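Local coordinates for protein ATP-dependent Clp endopeptidase (Clostridium difficile, PDB 3FES) that probably serves as the amino-terminal domain of a ClpC-type chaperone, helping to bring substrates or adaptor proteins to an ATP-driven protease, at residues A[87-92]-A[111-116]. Residues are numbered along the deposited sequence; the frame is centred on the assembly and turned at random. Where two conformers were deposited one is given.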
loop_
_atom_site.group_PDB
_atom_site.type_symbol
_atom_site.label_atom_id
_atom_site.label_comp_id
_atom_site.label_asym_id
_atom_site.label_seq_id
_atom_site.Cartn_x
_atom_site.Cartn_y
_atom_site.Cartn_z
ATOM N N LYS A 87 -9.501 -1.850 -4.881
ATOM C CA LYS A 87 -9.999 -1.018 -5.984
ATOM C C LYS A 87 -10.413 0.388 -5.544
ATOM O O LYS A 87 -10.122 1.362 -6.241
ATOM C CB LYS A 87 -11.143 -1.711 -6.740
ATOM C CG LYS A 87 -10.618 -2.920 -7.570
ATOM C CD LYS A 87 -11.687 -3.501 -8.496
ATOM C CE LYS A 87 -12.018 -2.541 -9.634
ATOM N NZ LYS A 87 -11.042 -2.701 -10.742
ATOM N N GLN A 88 -11.076 0.484 -4.385
ATOM C CA GLN A 88 -11.460 1.763 -3.822
ATOM C C GLN A 88 -10.237 2.606 -3.445
ATOM O O GLN A 88 -10.215 3.814 -3.683
ATOM C CB GLN A 88 -12.349 1.543 -2.582
ATOM C CG GLN A 88 -13.745 1.038 -2.923
ATOM C CD GLN A 88 -14.752 2.165 -3.188
ATOM O OE1 GLN A 88 -15.371 2.234 -4.268
ATOM N NE2 GLN A 88 -14.936 3.045 -2.197
ATOM N N ILE A 89 -9.240 1.967 -2.856
ATOM C CA ILE A 89 -7.964 2.642 -2.524
ATOM C C ILE A 89 -7.311 3.218 -3.770
ATOM O O ILE A 89 -6.873 4.397 -3.781
ATOM C CB ILE A 89 -6.999 1.680 -1.805
ATOM C CG1 ILE A 89 -7.478 1.477 -0.359
ATOM C CG2 ILE A 89 -5.502 2.225 -1.862
ATOM C CD1 ILE A 89 -6.890 0.232 0.330
ATOM N N LEU A 90 -7.257 2.413 -4.842
ATOM C CA LEU A 90 -6.635 2.939 -6.057
ATOM C C LEU A 90 -7.425 4.086 -6.676
ATOM O O LEU A 90 -6.844 5.032 -7.174
ATOM C CB LEU A 90 -6.371 1.839 -7.077
ATOM C CG LEU A 90 -5.368 0.791 -6.575
ATOM C CD1 LEU A 90 -5.222 -0.260 -7.687
ATOM C CD2 LEU A 90 -3.970 1.355 -6.176
ATOM N N GLU A 91 -8.747 3.965 -6.709
ATOM C CA GLU A 91 -9.606 5.067 -7.139
ATOM C C GLU A 91 -9.392 6.308 -6.278
ATOM O O GLU A 91 -9.245 7.420 -6.810
ATOM C CB GLU A 91 -11.060 4.598 -7.121
ATOM C CG GLU A 91 -12.091 5.586 -7.520
ATOM C CD GLU A 91 -13.487 4.945 -7.427
ATOM O OE1 GLU A 91 -13.923 4.581 -6.314
ATOM O OE2 GLU A 91 -14.132 4.797 -8.470
ATOM N N LEU A 92 -9.341 6.134 -4.963
ATOM C CA LEU A 92 -9.049 7.256 -4.080
ATOM C C LEU A 92 -7.664 7.916 -4.297
ATOM O O LEU A 92 -7.523 9.139 -4.195
ATOM C CB LEU A 92 -9.153 6.774 -2.644
ATOM C CG LEU A 92 -9.287 7.777 -1.487
ATOM C CD1 LEU A 92 -10.443 8.760 -1.702
ATOM C CD2 LEU A 92 -9.509 6.970 -0.211
ATOM N N LEU A 111 -0.556 5.575 -0.527
ATOM C CA LEU A 111 -0.499 5.464 0.941
ATOM C C LEU A 111 -1.508 6.433 1.600
ATOM O O LEU A 111 -2.172 6.081 2.580
ATOM C CB LEU A 111 0.962 5.692 1.441
ATOM C CG LEU A 111 1.138 5.506 2.971
ATOM C CD1 LEU A 111 0.671 4.128 3.449
ATOM C CD2 LEU A 111 2.650 5.763 3.351
ATOM N N LEU A 112 -1.651 7.640 1.054
ATOM C CA LEU A 112 -2.685 8.581 1.542
ATOM C C LEU A 112 -4.086 7.923 1.532
ATOM O O LEU A 112 -4.918 8.074 2.449
ATOM C CB LEU A 112 -2.740 9.774 0.606
ATOM C CG LEU A 112 -3.098 11.179 1.057
ATOM C CD1 LEU A 112 -2.589 11.491 2.460
ATOM C CD2 LEU A 112 -2.399 12.076 0.026
ATOM N N ALA A 113 -4.341 7.235 0.429
ATOM C CA ALA A 113 -5.632 6.576 0.209
ATOM C C ALA A 113 -5.857 5.402 1.154
ATOM O O ALA A 113 -6.983 5.223 1.656
ATOM C CB ALA A 113 -5.672 6.087 -1.274
ATOM N N ILE A 114 -4.802 4.612 1.406
ATOM C CA ILE A 114 -4.885 3.514 2.387
ATOM C C ILE A 114 -5.329 4.103 3.715
ATOM O O ILE A 114 -6.299 3.642 4.328
ATOM C CB ILE A 114 -3.533 2.769 2.551
ATOM C CG1 ILE A 114 -3.276 1.880 1.311
ATOM C CG2 ILE A 114 -3.577 1.818 3.777
ATOM C CD1 ILE A 114 -1.870 1.234 1.321
ATOM N N ILE A 115 -4.626 5.132 4.152
ATOM C CA ILE A 115 -4.938 5.784 5.462
ATOM C C ILE A 115 -6.348 6.374 5.521
ATOM O O ILE A 115 -7.109 6.153 6.501
ATOM C CB ILE A 115 -3.869 6.824 5.801
ATOM C CG1 ILE A 115 -2.548 6.098 6.050
ATOM C CG2 ILE A 115 -4.266 7.691 7.077
ATOM C CD1 ILE A 115 -1.309 7.031 6.105
ATOM N N GLN A 116 -6.716 7.108 4.481
ATOM C CA GLN A 116 -8.057 7.664 4.362
ATOM C C GLN A 116 -9.172 6.644 4.382
ATOM O O GLN A 116 -10.224 6.902 4.993
ATOM C CB GLN A 116 -8.189 8.448 3.077
ATOM C CG GLN A 116 -7.890 9.870 3.277
ATOM C CD GLN A 116 -8.921 10.501 4.135
ATOM O OE1 GLN A 116 -10.121 10.406 3.857
ATOM N NE2 GLN A 116 -8.480 11.110 5.220
#
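In the helical Clp amino-terminal domain, helix 84-99 packs across helix 107-117 through a small interface built round A113. The local axes approach to 8.2 Å with 124° between their directions, a steep crossing, nearer perpendicular than antiparallel. A113 stands at the crossing, its CA 5.3 Å from that of I89. Its methyl group points at the facing helix and meets backbone as well as side chain: CB lies 3.3 Å from I89 O and 3.8 Å from L92 CB. A side chain this small suits the place, because it lets the facing turn come down onto the helix surface.

I89 and L92, one turn apart, close on that methyl from directions roughly at right angles. The branched I89 sets CG2 anti to its backbone N, and this methyl touches both A113 CB and I114 CG1, the latter at 3.9 Å. I114 starts off away from the facing helix, yet its CG1 still reaches I89, while the same side chain also packs on I36 and L40 of helix 33-43. In L92, chi1 of -163° carries CG over A113, and CD2 sits 3.6 Å from A113 O and 3.8 Å from Q116 CB. Q116 thus adds the aliphatic base of its side chain at the more exposed margin.

Alkyl groups packing on each other and on two carbonyl oxygens imply that shape matching, not directional bonding, joins these turns.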